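PDB 6TO1: minor fimbrium subunit Mfa5 from Porphyromonas gingivalis ATCC 33277, which serves as an accessory subunit of the minor fimbriae, surface filaments that mediate biofilm formation and adhesion to host cells and other oral bacteria. Local coordinates for residues 259-267 against 369-377; 531-539 against 593-601. All blocks are in the same frame, centred on the assembly; numbering follows the deposited sequence.

Contact 1 (259-267 against 369-377). With PO4 (phosphate ion), chain D.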
ATOM      1  N   ALA A 259     -33.500 -11.955 -33.035  1.00 17.73           N
ATOM      2  CA  ALA A 259     -34.736 -11.247 -32.686  1.00 22.22           C
ATOM      3  C   ALA A 259     -34.567 -10.325 -31.480  1.00 17.85           C
ATOM      4  O   ALA A 259     -35.382  -9.403 -31.282  1.00 20.48           O
ATOM      5  CB  ALA A 259     -35.851 -12.244 -32.397  1.00 23.78           C
ATOM      6  N   ASN A 260     -33.532 -10.533 -30.695  1.00 20.07           N
ATOM      7  CA  ASN A 260     -33.285  -9.733 -29.512  1.00 21.60           C
ATOM      8  C   ASN A 260     -32.334  -8.569 -29.752  1.00 18.29           C
ATOM      9  O   ASN A 260     -32.071  -7.803 -28.811  1.00 20.95           O
ATOM     10  CB  ASN A 260     -32.717 -10.619 -28.408  1.00 21.15           C
ATOM     11  CG  ASN A 260     -33.677 -11.733 -28.001  1.00 26.83           C
ATOM     12  OD1 ASN A 260     -34.747 -11.475 -27.448  1.00 27.07           O
ATOM     13  ND2 ASN A 260     -33.307 -12.964 -28.300  1.00 26.17           N
ATOM     14  N   ASP A 261     -31.766  -8.447 -30.950  1.00 20.51           N
ATOM     15  CA  ASP A 261     -30.921  -7.300 -31.252  1.00 20.40           C
ATOM     16  C   ASP A 261     -31.775  -6.036 -31.353  1.00 16.84           C
ATOM     17  O   ASP A 261     -32.875  -6.071 -31.907  1.00 18.33           O
ATOM     18  CB  ASP A 261     -30.177  -7.512 -32.577  1.00 18.40           C
ATOM     19  CG  ASP A 261     -29.040  -6.558 -32.753  1.00 22.44           C
ATOM     20  OD1 ASP A 261     -27.872  -6.984 -32.565  1.00 20.97           O
ATOM     21  OD2 ASP A 261     -29.328  -5.356 -33.065  1.00 19.12           O
ATOM     22  N   PRO A 262     -31.304  -4.915 -30.814  1.00 18.15           N
ATOM     23  CA  PRO A 262     -32.056  -3.654 -30.979  1.00 18.20           C
ATOM     24  C   PRO A 262     -32.477  -3.370 -32.425  1.00 16.72           C
ATOM     25  O   PRO A 262     -33.566  -2.835 -32.660  1.00 15.59           O
ATOM     26  CB  PRO A 262     -31.063  -2.608 -30.443  1.00 16.33           C
ATOM     27  CG  PRO A 262     -30.311  -3.335 -29.344  1.00 19.57           C
ATOM     28  CD  PRO A 262     -30.125  -4.764 -29.930  1.00 19.65           C
ATOM     29  N   ILE A 263     -31.643  -3.726 -33.398  1.00 16.40           N
ATOM     30  CA  ILE A 263     -32.007  -3.532 -34.806  1.00 16.28           C
ATOM     31  C   ILE A 263     -33.302  -4.279 -35.119  1.00 20.78           C
ATOM     32  O   ILE A 263     -34.281  -3.705 -35.608  1.00 16.68           O
ATOM     33  CB  ILE A 263     -30.857  -4.004 -35.721  1.00 16.32           C
ATOM     34  CG1 ILE A 263     -29.630  -3.090 -35.563  1.00 17.27           C
ATOM     35  CG2 ILE A 263     -31.329  -4.083 -37.178  1.00 16.86           C
ATOM     36  CD1 ILE A 263     -28.291  -3.726 -35.933  1.00 22.19           C
ATOM     37  N   ASP A 264     -33.303  -5.593 -34.860  1.00 19.34           N
ATOM     38  CA  ASP A 264     -34.453  -6.424 -35.165  1.00 20.08           C
ATOM     39  C   ASP A 264     -35.646  -6.008 -34.329  1.00 18.37           C
ATOM     40  O   ASP A 264     -36.777  -6.011 -34.809  1.00 17.79           O
ATOM     41  CB  ASP A 264     -34.103  -7.899 -34.931  1.00 20.62           C
ATOM     42  CG  ASP A 264     -32.954  -8.387 -35.822  1.00 20.91           C
ATOM     43  OD1 ASP A 264     -31.882  -7.756 -35.802  1.00 18.75           O
ATOM     44  OD2 ASP A 264     -33.136  -9.406 -36.561  1.00 23.46           O
ATOM     45  N   LEU A 265     -35.409  -5.637 -33.072  1.00 18.13           N
ATOM     46  CA  LEU A 265     -36.496  -5.230 -32.197  1.00 15.31           C
ATOM     47  C   LEU A 265     -37.171  -3.962 -32.685  1.00 16.18           C
ATOM     48  O   LEU A 265     -38.400  -3.847 -32.625  1.00 19.76           O
ATOM     49  CB  LEU A 265     -35.971  -5.014 -30.778  1.00 18.11           C
ATOM     50  CG  LEU A 265     -35.661  -6.285 -29.997  1.00 16.50           C
ATOM     51  CD1 LEU A 265     -34.884  -5.920 -28.718  1.00 19.57           C
ATOM     52  CD2 LEU A 265     -36.948  -7.035 -29.684  1.00 17.34           C
ATOM     53  N   VAL A 266     -36.388  -2.968 -33.103  1.00 18.76           N
ATOM     54  CA  VAL A 266     -37.012  -1.721 -33.494  1.00 15.90           C
ATOM     55  C   VAL A 266     -37.740  -1.889 -34.812  1.00 19.73           C
ATOM     56  O   VAL A 266     -38.781  -1.260 -35.037  1.00 19.31           O
ATOM     57  CB  VAL A 266     -35.989  -0.570 -33.548  1.00 16.70           C
ATOM     58  CG1 VAL A 266     -35.123  -0.584 -34.787  1.00 14.60           C
ATOM     59  CG2 VAL A 266     -36.712   0.740 -33.473  1.00 17.66           C
ATOM     60  N   ILE A 267     -37.225  -2.734 -35.702  1.00 15.08           N
ATOM     61  CA  ILE A 267     -37.902  -2.953 -36.976  1.00 16.84           C
ATOM     62  C   ILE A 267     -39.218  -3.674 -36.744  1.00 17.53           C
ATOM     63  O   ILE A 267     -40.274  -3.234 -37.203  1.00 19.33           O
ATOM     64  CB  ILE A 267     -36.989  -3.719 -37.950  1.00 19.26           C
ATOM     65  CG1 ILE A 267     -35.854  -2.803 -38.407  1.00 17.76           C
ATOM     66  CG2 ILE A 267     -37.786  -4.230 -39.166  1.00 19.33           C
ATOM     67  CD1 ILE A 267     -34.746  -3.511 -39.209  1.00 22.03           C
ATOM     68  N   ALA A 369     -37.940  -4.761 -24.304  1.00 18.38           N
ATOM     69  CA  ALA A 369     -36.656  -5.331 -24.706  1.00 19.02           C
ATOM     70  C   ALA A 369     -35.787  -4.339 -25.490  1.00 15.50           C
ATOM     71  O   ALA A 369     -34.566  -4.285 -25.285  1.00 19.16           O
ATOM     72  CB  ALA A 369     -36.872  -6.600 -25.525  1.00 19.81           C
ATOM     73  N   LEU A 370     -36.378  -3.564 -26.409  1.00 17.79           N
ATOM     74  CA  LEU A 370     -35.557  -2.618 -27.172  1.00 18.25           C
ATOM     75  C   LEU A 370     -34.795  -1.693 -26.231  1.00 20.68           C
ATOM     76  O   LEU A 370     -33.595  -1.420 -26.416  1.00 19.23           O
ATOM     77  CB  LEU A 370     -36.431  -1.774 -28.110  1.00 15.50           C
ATOM     78  CG  LEU A 370     -35.801  -0.572 -28.804  1.00 20.47           C
ATOM     79  CD1 LEU A 370     -34.606  -1.002 -29.634  1.00 20.05           C
ATOM     80  CD2 LEU A 370     -36.801   0.139 -29.642  1.00 20.06           C
ATOM     81  N   ALA A 371     -35.484  -1.186 -25.217  1.00 19.13           N
ATOM     82  CA  ALA A 371     -34.862  -0.239 -24.298  1.00 19.36           C
ATOM     83  C   ALA A 371     -33.792  -0.908 -23.460  1.00 17.16           C
ATOM     84  O   ALA A 371     -32.675  -0.394 -23.344  1.00 17.74           O
ATOM     85  CB  ALA A 371     -35.919   0.377 -23.385  1.00 18.65           C
ATOM     86  N   ASN A 372     -34.135  -2.028 -22.811  1.00 18.69           N
ATOM     87  CA  ASN A 372     -33.165  -2.668 -21.938  1.00 20.06           C
ATOM     88  C   ASN A 372     -31.971  -3.194 -22.728  1.00 20.01           C
ATOM     89  O   ASN A 372     -30.819  -3.082 -22.280  1.00 18.50           O
ATOM     90  CB  ASN A 372     -33.837  -3.796 -21.156  1.00 21.08           C
ATOM     91  CG  ASN A 372     -34.802  -3.280 -20.106  1.00 22.37           C
ATOM     92  OD1 ASN A 372     -34.953  -2.082 -19.931  1.00 23.18           O
ATOM     93  ND2 ASN A 372     -35.465  -4.200 -19.408  1.00 27.11           N
ATOM     94  N   ASN A 373     -32.231  -3.804 -23.890  1.00 18.04           N
ATOM     95  CA  ASN A 373     -31.149  -4.368 -24.683  1.00 18.27           C
ATOM     96  C   ASN A 373     -30.279  -3.281 -25.284  1.00 17.09           C
ATOM     97  O   ASN A 373     -29.062  -3.464 -25.404  1.00 17.06           O
ATOM     98  CB  ASN A 373     -31.727  -5.285 -25.761  1.00 19.27           C
ATOM     99  CG  ASN A 373     -32.320  -6.550 -25.163  1.00 19.90           C
ATOM    100  OD1 ASN A 373     -32.294  -6.730 -23.944  1.00 23.89           O
ATOM    101  ND2 ASN A 373     -32.844  -7.424 -26.007  1.00 19.24           N
ATOM    102  N   SER A 374     -30.871  -2.138 -25.665  1.00 16.67           N
ATOM    103  CA  SER A 374     -30.053  -0.999 -26.079  1.00 16.14           C
ATOM    104  C   SER A 374     -29.130  -0.555 -24.950  1.00 18.88           C
ATOM    105  O   SER A 374     -27.937  -0.321 -25.167  1.00 18.26           O
ATOM    106  CB  SER A 374     -30.938   0.154 -26.540  1.00 15.57           C
ATOM    107  OG  SER A 374     -31.521  -0.149 -27.776  1.00 18.13           O
ATOM    108  N   LEU A 375     -29.663  -0.445 -23.727  1.00 18.03           N
ATOM    109  CA  LEU A 375     -28.824  -0.065 -22.592  1.00 14.54           C
ATOM    110  C   LEU A 375     -27.787  -1.136 -22.257  1.00 15.66           C
ATOM    111  O   LEU A 375     -26.686  -0.806 -21.824  1.00 16.25           O
ATOM    112  CB  LEU A 375     -29.700   0.253 -21.373  1.00 17.48           C
ATOM    113  CG  LEU A 375     -30.542   1.544 -21.531  1.00 16.95           C
ATOM    114  CD1 LEU A 375     -31.498   1.631 -20.346  1.00 21.83           C
ATOM    115  CD2 LEU A 375     -29.671   2.766 -21.585  1.00 23.39           C
ATOM    116  N   LYS A 376     -28.099  -2.411 -22.467  1.00 16.15           N
ATOM    117  CA  LYS A 376     -27.090  -3.434 -22.235  1.00 17.02           C
ATOM    118  C   LYS A 376     -25.901  -3.260 -23.175  1.00 18.73           C
ATOM    119  O   LYS A 376     -24.750  -3.416 -22.762  1.00 18.45           O
ATOM    120  CB  LYS A 376     -27.685  -4.832 -22.405  1.00 20.16           C
ATOM    121  CG  LYS A 376     -28.548  -5.275 -21.284  1.00 23.10           C
ATOM    122  CD  LYS A 376     -29.128  -6.701 -21.561  1.00 23.72           C
ATOM    123  CE  LYS A 376     -30.218  -7.033 -20.582  1.00 30.13           C
ATOM    124  NZ  LYS A 376     -30.638  -8.444 -20.795  1.00 42.66           N
ATOM    125  N   LEU A 377     -26.160  -2.932 -24.447  1.00 17.53           N
ATOM    126  CA  LEU A 377     -25.075  -2.783 -25.410  1.00 17.69           C
ATOM    127  C   LEU A 377     -24.318  -1.473 -25.214  1.00 18.61           C
ATOM    128  O   LEU A 377     -23.170  -1.355 -25.650  1.00 19.11           O
ATOM    129  CB  LEU A 377     -25.638  -2.868 -26.831  1.00 15.71           C
ATOM    130  CG  LEU A 377     -26.106  -4.252 -27.279  1.00 22.28           C
ATOM    131  CD1 LEU A 377     -26.477  -4.226 -28.781  1.00 22.67           C
ATOM    132  CD2 LEU A 377     -25.090  -5.322 -27.037  1.00 27.67           C
TER
HETATM  133  P   PO4 D1103     -34.485  -7.819 -21.126  1.00 43.10           P
HETATM  134  O1  PO4 D1103     -33.975  -7.249 -19.819  1.00 47.07           O
HETATM  135  O2  PO4 D1103     -33.328  -8.179 -22.032  1.00 65.81           O
HETATM  136  O3  PO4 D1103     -35.253  -9.099 -20.890  1.00 57.98           O
HETATM  137  O4  PO4 D1103     -35.370  -6.817 -21.825  1.00 44.53           O
HETATM  138  O   HOH W   1     -34.419  -9.769 -25.344  1.00 26.90           O
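Pro262 enters the 369-377 helix as a knob into a hole, its ring among Leu370, Asn373, Ser374 and Leu377. CB of Pro262 lies 3.7 Å from Ser374 OG, while its CD meets Leu377 CD1 at 3.9 Å. Because CG of Leu370 stands anti to the backbone N (chi1 169°), its two methyls reach the neighbouring helix: CD1 rests against Pro262, and CD2 is 3.9 Å from Val266 CG2. Leu265 lays CD1 over the first turn of the other helix, 3.6 Å from Leu370 N. The helices run nearly antiparallel (159°), their axes 9.2 Å apart; helix 369-378 links central-sheet strands 357-362 and 385-387 of the von Willebrand factor A fold, and helix 262-272 comes from the long excursion between strands 227-234 and 357-362. Asp261 is the N-cap of helix 262-272, its OD2 accepting from Ile263 N and its OD1 forming a salt bridge with Arg300. At the polar edge, Asn373 ND2 donates to Asn260 O over 2.9 Å, in the carbonyl plane and on a lone pair, though bent at the hydrogen (145°). Asn373 ND2 also donates to a water that donates to Asn260 OD1. Lys376 NZ binds a phosphate, probably from the crystallisation liquor, and Glu382.

Contact 2 (531-539 against 593-601); sequences GVIKRHYVL and YYSVPPTNT
Arg535 and Tyr537 reach from their strand to the chain leaving strand 593-596, and each finds a backbone partner there. Arg535 NH1 donates to Pro597 O at 2.7 Å, nearly along the C=O axis, with the oxygen tilted from the guanidinium plane. A bend at chi3 (-76°) turns the group toward that carbonyl, and CG2 of Thr599 covers one guanidinium face near its rim. The other nitrogens have partners too: NE forms a salt bridge with Asp567, and NH2 a weak bond to Phe568 O. Tyr537 OH accepts from Thr599 N in a fairly straight bond of 3.1 Å (167° at the hydrogen), and also bonds to Asp567 OD2, so one carboxylate serves both Arg535 and Tyr537. Thr599 OG1 donates to Asn600 OD1 over 2.8 Å; this amide oxygen also accepts from Gln564, while Asn600 ND2 is taken by Val602 O. Pro598 brings CB to the edge of the Tyr537 ring, 3.9 Å from CE1. Beyond the arginine the contact turns apolar: Val596 CG1 packs on Arg535 CD, its CG2 meets Ile533 CG2 tip to tip at 4.0 Å, and Ile533 CD1 touches Tyr594 CD2. With axes 10.1 Å apart and inclined by 31°, the two strands pack face to face as parts of separate beta layers, as in a beta sandwich.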
ATOM      1  N   GLY A 531      29.905  -3.883  33.912  1.00 22.00           N
ATOM      2  CA  GLY A 531      31.183  -4.472  33.597  1.00 22.16           C
ATOM      3  C   GLY A 531      31.540  -5.577  34.579  1.00 24.85           C
ATOM      4  O   GLY A 531      30.727  -5.982  35.418  1.00 23.38           O
ATOM      5  N   VAL A 532      32.756  -6.094  34.411  1.00 21.40           N
ATOM      6  CA  VAL A 532      33.281  -7.134  35.286  1.00 25.36           C
ATOM      7  C   VAL A 532      34.726  -6.828  35.634  1.00 27.88           C
ATOM      8  O   VAL A 532      35.422  -6.099  34.929  1.00 24.25           O
ATOM      9  CB  VAL A 532      33.206  -8.535  34.657  1.00 21.24           C
ATOM     10  CG1 VAL A 532      31.775  -8.924  34.364  1.00 25.47           C
ATOM     11  CG2 VAL A 532      34.063  -8.619  33.395  1.00 24.36           C
ATOM     12  N   ILE A 533      35.182  -7.415  36.744  1.00 27.26           N
ATOM     13  CA  ILE A 533      36.589  -7.396  37.117  1.00 25.22           C
ATOM     14  C   ILE A 533      36.985  -8.825  37.423  1.00 29.74           C
ATOM     15  O   ILE A 533      36.421  -9.450  38.329  1.00 24.32           O
ATOM     16  CB  ILE A 533      36.867  -6.456  38.304  1.00 28.15           C
ATOM     17  CG1 ILE A 533      36.699  -5.017  37.824  1.00 24.00           C
ATOM     18  CG2 ILE A 533      38.284  -6.677  38.869  1.00 26.43           C
ATOM     19  CD1 ILE A 533      36.705  -3.934  38.905  1.00 23.27           C
ATOM     20  N   LYS A 534      37.880  -9.367  36.612  1.00 22.79           N
ATOM     21  CA  LYS A 534      38.372 -10.712  36.780  1.00 22.26           C
ATOM     22  C   LYS A 534      39.654 -10.643  37.610  1.00 20.39           C
ATOM     23  O   LYS A 534      40.468  -9.733  37.426  1.00 23.32           O
ATOM     24  CB  LYS A 534      38.665 -11.349  35.433  1.00 27.86           C
ATOM     25  CG  LYS A 534      37.442 -11.460  34.541  1.00 31.95           C
ATOM     26  CD  LYS A 534      37.751 -12.291  33.319  1.00 34.96           C
ATOM     27  CE  LYS A 534      37.716 -11.463  32.037  1.00 43.74           C
ATOM     28  NZ  LYS A 534      37.746 -12.363  30.828  1.00 44.46           N
ATOM     29  N   ARG A 535      39.802 -11.589  38.532  1.00 24.47           N
ATOM     30  CA  ARG A 535      41.017 -11.745  39.330  1.00 25.17           C
ATOM     31  C   ARG A 535      41.712 -13.028  38.902  1.00 21.48           C
ATOM     32  O   ARG A 535      41.088 -14.096  38.864  1.00 28.92           O
ATOM     33  CB  ARG A 535      40.660 -11.772  40.816  1.00 23.95           C
ATOM     34  CG  ARG A 535      40.030 -10.468  41.277  1.00 19.82           C
ATOM     35  CD  ARG A 535      39.828 -10.444  42.799  1.00 24.31           C
ATOM     36  NE  ARG A 535      38.680 -11.260  43.185  1.00 23.11           N
ATOM     37  CZ  ARG A 535      38.059 -11.180  44.354  1.00 28.00           C
ATOM     38  NH1 ARG A 535      38.493 -10.341  45.290  1.00 28.72           N
ATOM     39  NH2 ARG A 535      36.999 -11.937  44.587  1.00 31.64           N
ATOM     40  N   HIS A 536      42.982 -12.913  38.528  1.00 22.64           N
ATOM     41  CA  HIS A 536      43.782 -14.045  38.097  1.00 20.04           C
ATOM     42  C   HIS A 536      44.900 -14.273  39.114  1.00 18.45           C
ATOM     43  O   HIS A 536      45.376 -13.326  39.743  1.00 22.07           O
ATOM     44  CB  HIS A 536      44.412 -13.809  36.730  1.00 23.72           C
ATOM     45  CG  HIS A 536      43.445 -13.348  35.683  1.00 28.47           C
ATOM     46  ND1 HIS A 536      42.835 -14.217  34.802  1.00 29.51           N
ATOM     47  CD2 HIS A 536      43.001 -12.107  35.367  1.00 29.36           C
ATOM     48  CE1 HIS A 536      42.054 -13.529  33.981  1.00 28.99           C
ATOM     49  NE2 HIS A 536      42.124 -12.248  34.312  1.00 23.23           N
ATOM     50  N   TYR A 537      45.308 -15.528  39.255  1.00 23.41           N
ATOM     51  CA  TYR A 537      46.260 -15.960  40.283  1.00 23.51           C
ATOM     52  C   TYR A 537      47.365 -16.750  39.595  1.00 23.33           C
ATOM     53  O   TYR A 537      47.180 -17.916  39.230  1.00 25.45           O
ATOM     54  CB  TYR A 537      45.537 -16.780  41.343  1.00 19.54           C
ATOM     55  CG  TYR A 537      44.359 -16.039  41.940  1.00 18.98           C
ATOM     56  CD1 TYR A 537      44.530 -15.188  43.010  1.00 21.66           C
ATOM     57  CD2 TYR A 537      43.067 -16.131  41.368  1.00 23.65           C
ATOM     58  CE1 TYR A 537      43.501 -14.482  43.529  1.00 22.74           C
ATOM     59  CE2 TYR A 537      42.009 -15.437  41.910  1.00 23.80           C
ATOM     60  CZ  TYR A 537      42.230 -14.609  42.990  1.00 25.57           C
ATOM     61  OH  TYR A 537      41.223 -13.870  43.566  1.00 24.39           O
ATOM     62  N   VAL A 538      48.514 -16.104  39.405  1.00 22.23           N
ATOM     63  CA  VAL A 538      49.539 -16.629  38.519  1.00 24.79           C
ATOM     64  C   VAL A 538      50.901 -16.714  39.199  1.00 24.27           C
ATOM     65  O   VAL A 538      51.184 -16.041  40.189  1.00 23.13           O
ATOM     66  CB  VAL A 538      49.649 -15.776  37.224  1.00 25.61           C
ATOM     67  CG1 VAL A 538      48.306 -15.811  36.449  1.00 27.51           C
ATOM     68  CG2 VAL A 538      50.049 -14.361  37.536  1.00 30.93           C
ATOM     69  N   LEU A 539      51.773 -17.486  38.569  1.00 22.88           N
ATOM     70  CA  LEU A 539      53.056 -17.894  39.115  1.00 25.17           C
ATOM     71  C   LEU A 539      54.174 -16.998  38.606  1.00 35.27           C
ATOM     72  O   LEU A 539      54.252 -16.714  37.407  1.00 30.60           O
ATOM     73  CB  LEU A 539      53.328 -19.349  38.726  1.00 27.70           C
ATOM     74  CG  LEU A 539      54.646 -20.000  39.175  1.00 28.52           C
ATOM     75  CD1 LEU A 539      54.628 -20.043  40.695  1.00 26.47           C
ATOM     76  CD2 LEU A 539      54.854 -21.381  38.597  1.00 30.29           C
ATOM     77  N   TYR A 593      37.428   3.346  39.057  1.00 33.41           N
ATOM     78  CA  TYR A 593      38.432   2.477  39.663  1.00 27.14           C
ATOM     79  C   TYR A 593      37.900   1.835  40.934  1.00 29.38           C
ATOM     80  O   TYR A 593      37.154   2.453  41.697  1.00 29.91           O
ATOM     81  CB  TYR A 593      39.700   3.263  39.969  1.00 31.60           C
ATOM     82  CG  TYR A 593      40.551   3.492  38.756  1.00 30.32           C
ATOM     83  CD1 TYR A 593      41.433   2.526  38.334  1.00 26.20           C
ATOM     84  CD2 TYR A 593      40.445   4.667  38.012  1.00 30.51           C
ATOM     85  CE1 TYR A 593      42.216   2.710  37.227  1.00 28.67           C
ATOM     86  CE2 TYR A 593      41.227   4.860  36.890  1.00 28.90           C
ATOM     87  CZ  TYR A 593      42.115   3.883  36.514  1.00 31.45           C
ATOM     88  OH  TYR A 593      42.917   4.038  35.413  1.00 34.77           O
ATOM     89  N   TYR A 594      38.241   0.566  41.122  1.00 28.46           N
ATOM     90  CA  TYR A 594      37.858  -0.183  42.304  1.00 30.93           C
ATOM     91  C   TYR A 594      39.109  -0.741  42.968  1.00 29.15           C
ATOM     92  O   TYR A 594      40.110  -1.017  42.295  1.00 27.83           O
ATOM     93  CB  TYR A 594      36.908  -1.301  41.949  1.00 33.73           C
ATOM     94  CG  TYR A 594      35.591  -0.771  41.465  1.00 33.47           C
ATOM     95  CD1 TYR A 594      34.548  -0.565  42.353  1.00 35.64           C
ATOM     96  CD2 TYR A 594      35.397  -0.451  40.129  1.00 28.79           C
ATOM     97  CE1 TYR A 594      33.343  -0.074  41.937  1.00 37.16           C
ATOM     98  CE2 TYR A 594      34.181   0.049  39.701  1.00 28.75           C
ATOM     99  CZ  TYR A 594      33.164   0.229  40.609  1.00 31.96           C
ATOM    100  OH  TYR A 594      31.953   0.732  40.212  1.00 34.28           O
ATOM    101  N   SER A 595      39.027  -0.918  44.293  1.00 35.91           N
ATOM    102  CA  SER A 595      40.131  -1.436  45.105  1.00 28.68           C
ATOM    103  C   SER A 595      39.960  -2.943  45.233  1.00 25.42           C
ATOM    104  O   SER A 595      39.062  -3.429  45.936  1.00 32.81           O
ATOM    105  CB  SER A 595      40.166  -0.741  46.467  1.00 35.42           C
ATOM    106  OG  SER A 595      41.194  -1.284  47.284  1.00 46.60           O
ATOM    107  N   VAL A 596      40.786  -3.691  44.518  1.00 25.76           N
ATOM    108  CA  VAL A 596      40.543  -5.112  44.303  1.00 23.64           C
ATOM    109  C   VAL A 596      41.587  -5.909  45.078  1.00 26.19           C
ATOM    110  O   VAL A 596      42.785  -5.787  44.785  1.00 25.89           O
ATOM    111  CB  VAL A 596      40.580  -5.482  42.813  1.00 21.23           C
ATOM    112  CG1 VAL A 596      40.332  -6.940  42.651  1.00 24.54           C
ATOM    113  CG2 VAL A 596      39.538  -4.637  42.089  1.00 24.74           C
ATOM    114  N   PRO A 597      41.181  -6.748  46.027  1.00 28.15           N
ATOM    115  CA  PRO A 597      42.144  -7.609  46.709  1.00 33.57           C
ATOM    116  C   PRO A 597      42.085  -9.020  46.156  1.00 24.60           C
ATOM    117  O   PRO A 597      41.057  -9.448  45.613  1.00 25.41           O
ATOM    118  CB  PRO A 597      41.654  -7.562  48.164  1.00 23.46           C
ATOM    119  CG  PRO A 597      40.143  -7.649  47.982  1.00 31.13           C
ATOM    120  CD  PRO A 597      39.839  -6.918  46.626  1.00 28.30           C
ATOM    121  N   PRO A 598      43.155  -9.798  46.303  1.00 23.97           N
ATOM    122  CA  PRO A 598      43.053 -11.229  45.996  1.00 22.75           C
ATOM    123  C   PRO A 598      42.149 -11.924  47.012  1.00 24.46           C
ATOM    124  O   PRO A 598      42.020 -11.494  48.162  1.00 26.59           O
ATOM    125  CB  PRO A 598      44.503 -11.724  46.098  1.00 23.40           C
ATOM    126  CG  PRO A 598      45.137 -10.792  47.091  1.00 22.42           C
ATOM    127  CD  PRO A 598      44.437  -9.439  46.959  1.00 24.16           C
ATOM    128  N   THR A 599      41.496 -12.996  46.579  1.00 27.72           N
ATOM    129  CA  THR A 599      40.677 -13.746  47.526  1.00 27.93           C
ATOM    130  C   THR A 599      41.534 -14.368  48.623  1.00 33.81           C
ATOM    131  O   THR A 599      41.065 -14.538  49.748  1.00 30.64           O
ATOM    132  CB  THR A 599      39.866 -14.822  46.822  1.00 29.44           C
ATOM    133  OG1 THR A 599      40.717 -15.683  46.066  1.00 46.96           O
ATOM    134  CG2 THR A 599      38.884 -14.159  45.898  1.00 26.94           C
ATOM    135  N   ASN A 600      42.778 -14.711  48.321  1.00 29.74           N
ATOM    136  CA  ASN A 600      43.655 -15.252  49.351  1.00 30.57           C
ATOM    137  C   ASN A 600      45.087 -14.859  49.048  1.00 32.05           C
ATOM    138  O   ASN A 600      45.444 -14.595  47.907  1.00 25.50           O
ATOM    139  CB  ASN A 600      43.573 -16.772  49.458  1.00 26.71           C
ATOM    140  CG  ASN A 600      43.487 -17.445  48.127  1.00 43.00           C
ATOM    141  OD1 ASN A 600      42.928 -16.904  47.176  1.00 56.36           O
ATOM    142  ND2 ASN A 600      44.023 -18.642  48.045  1.00 44.48           N
ATOM    143  N   THR A 601      45.918 -14.848  50.091  1.00 24.55           N
ATOM    144  CA  THR A 601      47.327 -14.490  49.943  1.00 24.70           C
ATOM    145  C   THR A 601      48.257 -15.690  50.027  1.00 26.55           C
ATOM    146  O   THR A 601      49.464 -15.537  49.804  1.00 24.99           O
ATOM    147  CB  THR A 601      47.706 -13.469  51.021  1.00 31.62           C
ATOM    148  OG1 THR A 601      47.334 -14.001  52.300  1.00 29.98           O
ATOM    149  CG2 THR A 601      46.975 -12.179  50.776  1.00 30.23           C
TER

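Overall arrangement
Followed from the N terminus, the chain first lays down strands 90-98 and 110-119 of an antiparallel sheet completed later by 463-473, then builds the von Willebrand factor A domain with its magnesium site. There contact 1 closes a loop of 101 residues that carries the calcium site, strand 296-298 and helix 340-353 before passing through strand 357-362 of the central sheet. The chain returns to the middle sheets, and contact 2 then closes a 53-residue loop, tying strand 530-539 of a mixed sheet to the two-stranded pair 592-596 and 624-628. The loops neither nest nor cross but follow in series in an elongated molecule. The centres of contact 1 and contact 2 are 102 Å apart.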